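Local coordinates for peptide ABC transporter, peptide-binding protein (Thermus thermophilus, PDB 2D5W) that binds oligopeptides, here held as a complex with a pentapeptide, and probably delivers them to a membrane ABC transporter for uptake, at residues Q30-K33 with S34-E37; F23-V26 with I27-A31; D268-S271 with S272-T276. All blocks are in the same frame, centred on the assembly; numbering follows the deposited sequence.

Contact 1 of 3, residues Q30-K33 with S34-E37; sequences QAIK and SEIE
I32 and I36, one helical turn apart, make the close-packed side of this contact. CG1 of I32 lies 3.9 Å from CD1 of I36, the two chains running across each other at a slant. CG1 of I36, turned beside its own backbone N (chi1 -70°), also rests on the carbonyl of the preceding turn, 3.3 Å from O of I32. Y249 of strand 246-251 closes over both isoleucines, so the apolar side is pressed against the sheet.

Underneath runs the regular i to i+4 bonding of an alpha-helix's first turns, with Q30 as N-cap residue. Its carbonyl O takes the N-H of S34 at 3.2 Å, and E37 N reaches O of K33 at 3.0 Å. This is the start of helix 31-40, whose A31 bonds through its backbone to the bound peptide.

Looser and wetter is the side where K33 meets E37. The lysine chain is extended until its last torsion (chi4 -87°) bends the ammonium over, yet NZ comes no nearer than 3.9 Å to OE1 of E37, a long salt bridge. One water fills in: it accepts from NZ of K33 at 2.8 Å and donates to OE2 of E37 at 3.1 Å, with a weak third link to OG of S34. The stronger partners of both ends lie beyond the helix, D22 and the S28 carbonyl for the ammonium, the A20 N-H for OE1 of the glutamate.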
ATOM      1  N   GLN A  30      -2.738   4.701   2.201  1.00  8.55           N
ATOM      2  CA  GLN A  30      -3.353   4.563   0.883  1.00  8.78           C
ATOM      3  C   GLN A  30      -2.318   4.632  -0.226  1.00  8.29           C
ATOM      4  O   GLN A  30      -1.412   5.469  -0.196  1.00  8.53           O
ATOM      5  CB  GLN A  30      -4.341   5.698   0.635  1.00  7.83           C
ATOM      6  CG  GLN A  30      -5.643   5.630   1.392  1.00  8.17           C
ATOM      7  CD  GLN A  30      -6.333   6.975   1.382  1.00  7.96           C
ATOM      8  OE1 GLN A  30      -5.914   7.902   2.075  1.00  9.30           O
ATOM      9  NE2 GLN A  30      -7.378   7.101   0.576  1.00  8.51           N
ATOM     10  N   ALA A  31      -2.468   3.768  -1.220  1.00  7.65           N
ATOM     11  CA  ALA A  31      -1.569   3.775  -2.358  1.00  8.18           C
ATOM     12  C   ALA A  31      -1.617   5.137  -3.059  1.00  7.72           C
ATOM     13  O   ALA A  31      -0.585   5.648  -3.488  1.00  8.83           O
ATOM     14  CB  ALA A  31      -1.953   2.669  -3.338  1.00  9.24           C
ATOM     15  N   ILE A  32      -2.801   5.736  -3.165  1.00  7.65           N
ATOM     16  CA  ILE A  32      -2.896   7.023  -3.851  1.00  8.37           C
ATOM     17  C   ILE A  32      -2.107   8.101  -3.111  1.00  8.11           C
ATOM     18  O   ILE A  32      -1.487   8.965  -3.738  1.00  8.17           O
ATOM     19  CB  ILE A  32      -4.387   7.468  -4.065  1.00  7.90           C
ATOM     20  CG1 ILE A  32      -4.435   8.786  -4.851  1.00  8.34           C
ATOM     21  CG2 ILE A  32      -5.106   7.620  -2.732  1.00  8.92           C
ATOM     22  CD1 ILE A  32      -3.794   8.727  -6.224  1.00  9.22           C
ATOM     23  N   LYS A  33      -2.112   8.044  -1.783  1.00  8.15           N
ATOM     24  CA  LYS A  33      -1.367   9.006  -0.976  1.00  8.41           C
ATOM     25  C   LYS A  33       0.138   8.871  -1.251  1.00  8.55           C
ATOM     26  O   LYS A  33       0.833   9.864  -1.460  1.00  8.77           O
ATOM     27  CB  LYS A  33      -1.677   8.765   0.503  1.00  8.26           C
ATOM     28  CG  LYS A  33      -0.909   9.630   1.495  1.00  9.37           C
ATOM     29  CD  LYS A  33      -1.461   9.393   2.897  1.00  9.99           C
ATOM     30  CE  LYS A  33      -0.642  10.064   3.985  1.00 10.49           C
ATOM     31  NZ  LYS A  33       0.490   9.209   4.442  1.00 13.48           N
ATOM     32  N   SER A  34       0.637   7.642  -1.268  1.00  8.32           N
ATOM     33  CA  SER A  34       2.051   7.418  -1.533  1.00  9.68           C
ATOM     34  C   SER A  34       2.454   7.848  -2.938  1.00  8.85           C
ATOM     35  O   SER A  34       3.528   8.413  -3.136  1.00  9.08           O
ATOM     36  CB  SER A  34       2.401   5.949  -1.321  1.00 12.70           C
ATOM     37  OG  SER A  34       2.511   5.660   0.060  1.00 21.07           O
ATOM     38  N   GLU A  35       1.601   7.584  -3.919  1.00  8.13           N
ATOM     39  CA  GLU A  35       1.917   7.966  -5.291  1.00  8.04           C
ATOM     40  C   GLU A  35       2.046   9.482  -5.413  1.00  7.88           C
ATOM     41  O   GLU A  35       3.018   9.991  -5.968  1.00  8.29           O
ATOM     42  CB  GLU A  35       0.833   7.471  -6.242  1.00  8.68           C
ATOM     43  CG  GLU A  35       1.159   7.718  -7.701  1.00  9.69           C
ATOM     44  CD  GLU A  35      -0.008   7.396  -8.603  1.00 10.27           C
ATOM     45  OE1 GLU A  35      -0.846   8.292  -8.833  1.00 10.57           O
ATOM     46  OE2 GLU A  35      -0.096   6.243  -9.068  1.00 10.58           O
ATOM     47  N   ILE A  36       1.061  10.203  -4.891  1.00  7.47           N
ATOM     48  CA  ILE A  36       1.073  11.655  -4.946  1.00  8.89           C
ATOM     49  C   ILE A  36       2.284  12.216  -4.215  1.00  7.76           C
ATOM     50  O   ILE A  36       2.925  13.160  -4.681  1.00  9.50           O
ATOM     51  CB  ILE A  36      -0.216  12.234  -4.325  1.00  8.22           C
ATOM     52  CG1 ILE A  36      -1.401  11.918  -5.235  1.00  9.29           C
ATOM     53  CG2 ILE A  36      -0.083  13.742  -4.117  1.00  9.45           C
ATOM     54  CD1 ILE A  36      -2.739  12.303  -4.658  1.00 10.17           C
ATOM     55  N   GLU A  37       2.616  11.621  -3.077  1.00  8.30           N
ATOM     56  CA  GLU A  37       3.741  12.121  -2.310  1.00  9.06           C
ATOM     57  C   GLU A  37       5.095  11.986  -2.989  1.00  9.51           C
ATOM     58  O   GLU A  37       6.048  12.642  -2.581  1.00 10.11           O
ATOM     59  CB  GLU A  37       3.739  11.499  -0.916  1.00 10.15           C
ATOM     60  CG  GLU A  37       2.623  12.094  -0.067  1.00 11.36           C
ATOM     61  CD  GLU A  37       2.602  11.593   1.352  1.00 12.64           C
ATOM     62  OE1 GLU A  37       1.764  12.093   2.136  1.00 12.38           O
ATOM     63  OE2 GLU A  37       3.411  10.704   1.686  1.00 19.19           O
TER
HETATM   64  O   HOH W   1       1.947   8.053   2.363  1.00 18.75           O

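Contact 2 of 3, residues F23-V26 with I27-A31; sequences FLRV and ISNQA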
ATOM      1  N   PHE A  23       3.952  11.309   7.820  1.00  9.72           N
ATOM      2  CA  PHE A  23       5.123  10.672   7.232  1.00  9.11           C
ATOM      3  C   PHE A  23       5.453   9.236   7.604  1.00 10.22           C
ATOM      4  O   PHE A  23       6.268   8.606   6.933  1.00 11.23           O
ATOM      5  CB  PHE A  23       6.356  11.594   7.364  1.00  9.61           C
ATOM      6  CG  PHE A  23       6.867  11.776   8.768  1.00  8.90           C
ATOM      7  CD1 PHE A  23       7.692  10.819   9.349  1.00  9.52           C
ATOM      8  CD2 PHE A  23       6.585  12.936   9.479  1.00  9.73           C
ATOM      9  CE1 PHE A  23       8.232  11.017  10.619  1.00  9.80           C
ATOM     10  CE2 PHE A  23       7.122  13.143  10.752  1.00  9.97           C
ATOM     11  CZ  PHE A  23       7.949  12.180  11.319  1.00  9.92           C
ATOM     12  N   LEU A  24       4.828   8.709   8.652  1.00 10.08           N
ATOM     13  CA  LEU A  24       5.039   7.308   9.009  1.00  9.95           C
ATOM     14  C   LEU A  24       3.842   6.507   8.487  1.00 10.33           C
ATOM     15  O   LEU A  24       3.767   5.293   8.664  1.00 11.29           O
ATOM     16  CB  LEU A  24       5.182   7.131  10.522  1.00 10.46           C
ATOM     17  CG  LEU A  24       6.475   7.691  11.131  1.00 10.40           C
ATOM     18  CD1 LEU A  24       6.493   7.405  12.625  1.00 11.50           C
ATOM     19  CD2 LEU A  24       7.693   7.077  10.452  1.00 12.35           C
ATOM     20  N   ARG A  25       2.909   7.203   7.841  1.00  9.57           N
ATOM     21  CA  ARG A  25       1.726   6.586   7.243  1.00 10.80           C
ATOM     22  C   ARG A  25       0.853   5.836   8.237  1.00 10.41           C
ATOM     23  O   ARG A  25       0.204   4.845   7.881  1.00 10.93           O
ATOM     24  CB  ARG A  25       2.157   5.647   6.110  1.00 12.66           C
ATOM     25  CG  ARG A  25       3.029   6.345   5.074  1.00 15.74           C
ATOM     26  CD  ARG A  25       3.604   5.384   4.049  1.00 20.35           C
ATOM     27  NE  ARG A  25       4.417   6.091   3.064  1.00 25.61           N
ATOM     28  CZ  ARG A  25       5.052   5.506   2.053  1.00 28.59           C
ATOM     29  NH1 ARG A  25       4.975   4.192   1.887  1.00 30.71           N
ATOM     30  NH2 ARG A  25       5.761   6.237   1.203  1.00 30.60           N
ATOM     31  N   VAL A  26       0.807   6.324   9.474  1.00  9.57           N
ATOM     32  CA  VAL A  26       0.014   5.665  10.502  1.00 10.21           C
ATOM     33  C   VAL A  26      -1.474   5.991  10.412  1.00 10.10           C
ATOM     34  O   VAL A  26      -2.303   5.191  10.844  1.00 10.12           O
ATOM     35  CB  VAL A  26       0.530   5.998  11.922  1.00 11.18           C
ATOM     36  CG1 VAL A  26       2.017   5.677  12.019  1.00 12.53           C
ATOM     37  CG2 VAL A  26       0.268   7.453  12.255  1.00 12.55           C
ATOM     38  N   ILE A  27      -1.818   7.155   9.858  1.00  9.46           N
ATOM     39  CA  ILE A  27      -3.225   7.529   9.707  1.00  9.65           C
ATOM     40  C   ILE A  27      -3.741   6.962   8.387  1.00  9.30           C
ATOM     41  O   ILE A  27      -4.836   6.401   8.328  1.00  9.45           O
ATOM     42  CB  ILE A  27      -3.416   9.057   9.726  1.00  9.87           C
ATOM     43  CG1 ILE A  27      -2.961   9.609  11.081  1.00 12.58           C
ATOM     44  CG2 ILE A  27      -4.881   9.403   9.468  1.00 10.46           C
ATOM     45  CD1 ILE A  27      -3.153  11.097  11.250  1.00 15.17           C
ATOM     46  N   SER A  28      -2.955   7.120   7.328  1.00  9.30           N
ATOM     47  CA  SER A  28      -3.317   6.583   6.025  1.00 10.22           C
ATOM     48  C   SER A  28      -2.108   6.033   5.299  1.00  9.63           C
ATOM     49  O   SER A  28      -1.065   6.690   5.208  1.00 10.34           O
ATOM     50  CB  SER A  28      -3.959   7.637   5.127  1.00  9.75           C
ATOM     51  OG  SER A  28      -4.098   7.104   3.817  1.00 11.61           O
ATOM     52  N   ASN A  29      -2.257   4.823   4.781  1.00 10.03           N
ATOM     53  CA  ASN A  29      -1.205   4.189   4.015  1.00 10.49           C
ATOM     54  C   ASN A  29      -1.759   3.902   2.614  1.00  9.89           C
ATOM     55  O   ASN A  29      -1.315   2.987   1.928  1.00 12.23           O
ATOM     56  CB  ASN A  29      -0.745   2.903   4.701  1.00 13.53           C
ATOM     57  CG  ASN A  29       0.474   2.310   4.044  1.00 14.05           C
ATOM     58  OD1 ASN A  29       1.369   3.033   3.610  1.00 16.01           O
ATOM     59  ND2 ASN A  29       0.526   0.985   3.977  1.00 16.70           N
ATOM     60  N   GLN A  30      -2.738   4.701   2.201  1.00  8.55           N
ATOM     61  CA  GLN A  30      -3.353   4.563   0.883  1.00  8.78           C
ATOM     62  C   GLN A  30      -2.318   4.632  -0.226  1.00  8.29           C
ATOM     63  O   GLN A  30      -1.412   5.469  -0.196  1.00  8.53           O
ATOM     64  CB  GLN A  30      -4.341   5.698   0.635  1.00  7.83           C
ATOM     65  CG  GLN A  30      -5.643   5.630   1.392  1.00  8.17           C
ATOM     66  CD  GLN A  30      -6.333   6.975   1.382  1.00  7.96           C
ATOM     67  OE1 GLN A  30      -5.914   7.902   2.075  1.00  9.30           O
ATOM     68  NE2 GLN A  30      -7.378   7.101   0.576  1.00  8.51           N
ATOM     69  N   ALA A  31      -2.468   3.768  -1.220  1.00  7.65           N
ATOM     70  CA  ALA A  31      -1.569   3.775  -2.358  1.00  8.18           C
ATOM     71  C   ALA A  31      -1.617   5.137  -3.059  1.00  7.72           C
ATOM     72  O   ALA A  31      -0.585   5.648  -3.488  1.00  8.83           O
ATOM     73  CB  ALA A  31      -1.953   2.669  -3.338  1.00  9.24           C
TER
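R25 and N29 meet across a bend in the loop between strand 7-12 and helix 31-40, a bend that runs into an ST turn at S28 just ahead of the helix. CD of the arginine stands 3.3 Å from OD1 of N29, and CB of R25 lies 3.7 Å from that oxygen. The amide oxygen thus faces the aliphatic part of the arginine, while the guanidinium passes on beyond it, its plane 28° from that of the amide. The carboxamide gets there because CG of N29 is anti to its backbone N (chi1 -172°). R25 itself has positive phi, a left-handed backbone conformation that helps swing the chain round, and the S28 carbonyl comes close, its O 3.5 Å from CA of R25. Next along the chain, V26 and I27 brush each other lightly, CG2 of V26 to CG1 of I27 at 4.1 Å, and both lean on F193 of helix 182-194.

The second shell holds this bend in shape. The carboxylate of D22 takes the backbone N-H groups of I27 and S28, one on each oxygen, and K33, reaching back from the helix beside D22, helps to hold the bend too. Further out, the arginine side chain packs on K33 and S34 of helix 31-40 and on a basic side chain of the bound peptide, whose backbone lies against N29.

The turn into the helix is pinned by the S28 hydroxyl. OG accepts the Q30 N-H at 3.2 Å, nearly straight at 168°, and sends its own proton to OE1 of Q30, 2.6 Å away, in the amide plane and on a lone pair.

Contact 3 of 3, residues D268-S271 with S272-T276; sequences DATS and SVSLT
S271 and V273 are joined by a short bond from backbone to side chain: the V273 N-H points at OG of S271, 2.9 Å away and nearly straight. The hydroxyl of S271 can take it because OG is anti to its own backbone N (chi1 166°), which swings it forward over the following peptide. A hydroxyl accepting from the N-H two residues on defines an ST turn, and here it folds the chain at the end of strand 269-270.

S274 answers from the far side of the turn. Its OG sits between the backbone N and the carbonyl carbon (chi1 54°), a conformation that aims the hydroxyl back at the preceding residues, where it donates to O of S271 at 2.7 Å, from 30° out of the carbonyl plane. S271 is therefore gripped twice, by its side chain and by its carbonyl. CB of T270 lies 3.5 Å from the same S274 oxygen, and a water spans the two hydroxyls, 2.7 Å from OG1 of T270 and donating to OG of S274 at 2.8 Å. OG1 of T270 also bonds the backbone N of V555.

The S271 hydroxyl has a second partner in E35 OE1, while S272 OG binds E35 OE2. With the S271 hydroxyl cut back to an alanine, the V273 N-H would probably lose its acceptor and E35 OE1 one of its hydrogen-bond partners.

The turn also serves the ligand: O of S272 bonds a basic side chain of the bound peptide, and V273 packs on one.

The turn is buried between several elements: strand 7-12 pairs with strand 269-270 along one edge, T270 and S274 touch helix 255-264, S272 packs on strand 544-557, and S271 and V273 lean on the first turn of helix 31-40.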
ATOM      1  N   ASP A 268      -4.546  14.245 -18.733  1.00  8.68           N
ATOM      2  CA  ASP A 268      -3.325  13.863 -19.438  1.00  9.87           C
ATOM      3  C   ASP A 268      -2.839  12.447 -19.188  1.00  9.19           C
ATOM      4  O   ASP A 268      -2.301  11.804 -20.089  1.00 10.45           O
ATOM      5  CB  ASP A 268      -2.193  14.829 -19.089  1.00  9.43           C
ATOM      6  CG  ASP A 268      -2.518  16.260 -19.452  1.00 10.94           C
ATOM      7  OD1 ASP A 268      -2.887  16.510 -20.616  1.00 12.06           O
ATOM      8  OD2 ASP A 268      -2.396  17.141 -18.576  1.00 12.42           O
ATOM      9  N   ALA A 269      -3.013  11.964 -17.962  1.00  9.21           N
ATOM     10  CA  ALA A 269      -2.562  10.625 -17.608  1.00  8.92           C
ATOM     11  C   ALA A 269      -3.351  10.112 -16.423  1.00  8.02           C
ATOM     12  O   ALA A 269      -3.922  10.892 -15.667  1.00  9.18           O
ATOM     13  CB  ALA A 269      -1.074  10.652 -17.260  1.00  9.06           C
ATOM     14  N   THR A 270      -3.382   8.796 -16.258  1.00  7.69           N
ATOM     15  CA  THR A 270      -4.096   8.225 -15.132  1.00  8.39           C
ATOM     16  C   THR A 270      -3.135   7.707 -14.070  1.00  8.54           C
ATOM     17  O   THR A 270      -1.993   7.332 -14.346  1.00  8.67           O
ATOM     18  CB  THR A 270      -5.042   7.094 -15.568  1.00  9.28           C
ATOM     19  OG1 THR A 270      -4.317   6.124 -16.330  1.00  9.07           O
ATOM     20  CG2 THR A 270      -6.190   7.655 -16.403  1.00 11.32           C
ATOM     21  N   SER A 271      -3.627   7.721 -12.839  1.00  7.93           N
ATOM     22  CA  SER A 271      -2.908   7.273 -11.658  1.00  8.52           C
ATOM     23  C   SER A 271      -2.909   5.749 -11.593  1.00  8.02           C
ATOM     24  O   SER A 271      -3.630   5.086 -12.341  1.00  8.42           O
ATOM     25  CB  SER A 271      -3.626   7.842 -10.425  1.00  9.49           C
ATOM     26  OG  SER A 271      -3.219   7.236  -9.207  1.00  9.60           O
ATOM     27  N   SER A 272      -2.099   5.193 -10.697  1.00  8.69           N
ATOM     28  CA  SER A 272      -2.086   3.752 -10.496  1.00  8.43           C
ATOM     29  C   SER A 272      -3.394   3.400  -9.771  1.00  7.86           C
ATOM     30  O   SER A 272      -3.769   2.233  -9.687  1.00  9.51           O
ATOM     31  CB  SER A 272      -0.886   3.326  -9.644  1.00  9.26           C
ATOM     32  OG  SER A 272      -0.978   3.827  -8.320  1.00  9.43           O
ATOM     33  N   VAL A 273      -4.070   4.417  -9.235  1.00  7.83           N
ATOM     34  CA  VAL A 273      -5.348   4.223  -8.551  1.00  8.03           C
ATOM     35  C   VAL A 273      -6.386   5.017  -9.341  1.00  6.79           C
ATOM     36  O   VAL A 273      -6.739   6.150  -8.996  1.00  8.30           O
ATOM     37  CB  VAL A 273      -5.300   4.723  -7.088  1.00  8.74           C
ATOM     38  CG1 VAL A 273      -6.601   4.375  -6.382  1.00  9.39           C
ATOM     39  CG2 VAL A 273      -4.123   4.092  -6.361  1.00  9.93           C
ATOM     40  N   SER A 274      -6.870   4.408 -10.416  1.00  8.15           N
ATOM     41  CA  SER A 274      -7.826   5.069 -11.288  1.00  7.81           C
ATOM     42  C   SER A 274      -8.847   4.103 -11.872  1.00  9.37           C
ATOM     43  O   SER A 274      -9.813   3.746 -11.203  1.00 10.37           O
ATOM     44  CB  SER A 274      -7.072   5.808 -12.407  1.00  8.83           C
ATOM     45  OG  SER A 274      -6.195   4.942 -13.110  1.00  8.63           O
ATOM     46  N   LEU A 275      -8.624   3.684 -13.113  1.00  8.29           N
ATOM     47  CA  LEU A 275      -9.519   2.773 -13.814  1.00  9.26           C
ATOM     48  C   LEU A 275      -9.177   1.321 -13.535  1.00  9.34           C
ATOM     49  O   LEU A 275      -8.030   0.988 -13.241  1.00 10.04           O
ATOM     50  CB  LEU A 275      -9.429   3.016 -15.322  1.00 10.65           C
ATOM     51  CG  LEU A 275      -9.642   4.451 -15.805  1.00 10.25           C
ATOM     52  CD1 LEU A 275      -9.413   4.522 -17.313  1.00 11.91           C
ATOM     53  CD2 LEU A 275     -11.047   4.912 -15.447  1.00 10.96           C
ATOM     54  N   THR A 276     -10.173   0.452 -13.640  1.00  9.15           N
ATOM     55  CA  THR A 276      -9.931  -0.961 -13.420  1.00 10.24           C
ATOM     56  C   THR A 276      -9.620  -1.630 -14.762  1.00  9.71           C
ATOM     57  O   THR A 276      -9.850  -1.051 -15.825  1.00  9.24           O
ATOM     58  CB  THR A 276     -11.123  -1.627 -12.696  1.00  9.87           C
ATOM     59  OG1 THR A 276     -12.339  -1.368 -13.405  1.00 10.43           O
ATOM     60  CG2 THR A 276     -11.251  -1.061 -11.286  1.00 11.62           C
TER
HETATM   61  O   HOH W   2      -6.018   4.110 -15.810  1.00 11.88           O

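Contacts 2 and 1 follow one another along the chain, sharing Q30 and A31, with centres about 9 Å apart: the loop after strand 7-12 runs straight into helix 31-40. Contact 3 comes more than 200 residues later, at the end of strand 269-270, which pairs with strand 7-12 in the five-stranded mixed sheet. Its centre lies about 12 Å from that of contact 1 and about 20 Å from that of contact 2. Helix 31-40 is the common neighbour, meeting the turn of contact 3 chiefly through E35. All three reach the bound pentapeptide, so distant parts of the sequence converge on one binding site.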